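Local coordinates for hyperpolarization-activated (Ih) channel (Strongylocentrotus purpuratus, PDB 2PTM), which probably forms a voltage-gated cation channel, of which this piece is the cytoplasmic C-linker and cyclic nucleotide-binding region, here with cAMP bound, at residues Arg89-Thr92 against Leu93-Phe96. Sequence-based numbering, arbitrary orientation.
Sequences RVVT and LLEF
Leu94 lays its isobutyl group against Val90 where helix 84-93 runs out and the chain enters strand 95-99, the first strand of the cyclic nucleotide-binding beta roll. Leu94 CD2 meets Val90 CG1 at 3.9 Å. Val90 CG1 is anti to its own N (chi1 173°), which turns it to the leucine. Leu94 CG also rests on Val90 O, at 3.3 Å. Val90 O takes a bond from Leu93 N (2.8 Å) and a weak one from Leu94 N. Here the stronger backbone bond is i to i+3, and the i to i+4 bonds are weak. Leu93 CG lies against Arg89 O, and the side chain touches Val176 and His172 of helix 170-179. Arg89 reaches that helix too, through a salt bridge to Glu179. Thr92 OG1 sits between its own backbone N and carbonyl carbon (chi1 63°). From there Thr92 OG1 donates to Arg89 O at 2.8 Å. A valine at Thr92 would probably leave Arg89 O with little more than the weak bond from Leu93 N. One water joins the turn to the outgoing chain, donating to Val91 O (2.8 Å) and Leu94 O (2.9 Å).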
loop_
_atom_site.group_PDB
_atom_site.type_symbol
_atom_site.label_atom_id
_atom_site.label_comp_id
_atom_site.label_asym_id
_atom_site.label_seq_id
_atom_site.Cartn_x
_atom_site.Cartn_y
_atom_site.Cartn_z
ATOM N N ARG A 89 -14.975 -18.146 2.168
ATOM C CA ARG A 89 -14.541 -16.952 1.453
ATOM C C ARG A 89 -14.994 -15.679 2.170
ATOM O O ARG A 89 -14.210 -14.752 2.370
ATOM C CB ARG A 89 -15.075 -16.958 0.020
ATOM C CG ARG A 89 -14.563 -15.797 -0.832
ATOM C CD ARG A 89 -13.102 -15.986 -1.190
ATOM N NE ARG A 89 -12.903 -17.162 -2.036
ATOM C CZ ARG A 89 -11.716 -17.636 -2.401
ATOM N NH1 ARG A 89 -10.606 -17.044 -1.981
ATOM N NH2 ARG A 89 -11.639 -18.705 -3.184
ATOM N N VAL A 90 -16.263 -15.641 2.558
ATOM C CA VAL A 90 -16.812 -14.473 3.235
ATOM C C VAL A 90 -16.103 -14.197 4.553
ATOM O O VAL A 90 -15.618 -13.087 4.771
ATOM C CB VAL A 90 -18.322 -14.620 3.482
ATOM C CG1 VAL A 90 -18.841 -13.473 4.353
ATOM C CG2 VAL A 90 -19.049 -14.656 2.155
ATOM N N VAL A 91 -16.024 -15.204 5.420
ATOM C CA VAL A 91 -15.467 -14.980 6.752
ATOM C C VAL A 91 -14.013 -14.520 6.697
ATOM O O VAL A 91 -13.564 -13.814 7.588
ATOM C CB VAL A 91 -15.609 -16.201 7.712
ATOM C CG1 VAL A 91 -17.085 -16.486 8.030
ATOM C CG2 VAL A 91 -14.912 -17.439 7.164
ATOM N N THR A 92 -13.283 -14.907 5.656
ATOM C CA THR A 92 -11.886 -14.493 5.539
ATOM C C THR A 92 -11.772 -13.045 5.058
ATOM O O THR A 92 -10.706 -12.438 5.143
ATOM C CB THR A 92 -11.082 -15.405 4.587
ATOM O OG1 THR A 92 -11.613 -15.307 3.262
ATOM C CG2 THR A 92 -11.122 -16.855 5.049
ATOM N N LEU A 93 -12.867 -12.494 4.547
ATOM C CA LEU A 93 -12.860 -11.117 4.055
ATOM C C LEU A 93 -13.570 -10.125 4.972
ATOM O O LEU A 93 -13.490 -8.919 4.752
ATOM C CB LEU A 93 -13.469 -11.034 2.655
ATOM C CG LEU A 93 -12.797 -11.872 1.561
ATOM C CD1 LEU A 93 -13.552 -11.715 0.262
ATOM C CD2 LEU A 93 -11.332 -11.485 1.379
ATOM N N LEU A 94 -14.272 -10.625 5.984
ATOM C CA LEU A 94 -14.996 -9.744 6.905
ATOM C C LEU A 94 -14.045 -8.875 7.736
ATOM O O LEU A 94 -12.956 -9.311 8.090
ATOM C CB LEU A 94 -15.895 -10.568 7.831
ATOM C CG LEU A 94 -17.077 -11.302 7.196
ATOM C CD1 LEU A 94 -17.805 -12.120 8.256
ATOM C CD2 LEU A 94 -18.027 -10.316 6.532
ATOM N N GLU A 95 -14.455 -7.645 8.040
ATOM C CA GLU A 95 -13.684 -6.769 8.923
ATOM C C GLU A 95 -14.471 -6.479 10.194
ATOM O O GLU A 95 -15.618 -6.058 10.131
ATOM C CB GLU A 95 -13.353 -5.451 8.222
ATOM C CG GLU A 95 -12.297 -5.588 7.136
ATOM C CD GLU A 95 -10.915 -5.859 7.703
ATOM O OE1 GLU A 95 -10.650 -5.439 8.847
ATOM O OE2 GLU A 95 -10.095 -6.491 7.005
ATOM N N PHE A 96 -13.856 -6.700 11.348
ATOM C CA PHE A 96 -14.533 -6.449 12.624
ATOM C C PHE A 96 -14.685 -4.951 12.871
ATOM O O PHE A 96 -13.737 -4.185 12.692
ATOM C CB PHE A 96 -13.726 -7.079 13.754
ATOM C CG PHE A 96 -14.366 -6.959 15.102
ATOM C CD1 PHE A 96 -15.590 -7.550 15.357
ATOM C CD2 PHE A 96 -13.737 -6.265 16.121
ATOM C CE1 PHE A 96 -16.176 -7.455 16.607
ATOM C CE2 PHE A 96 -14.318 -6.172 17.380
ATOM C CZ PHE A 96 -15.543 -6.761 17.619
HETATM O O HOH W 1 -11.737 -11.912 8.381
#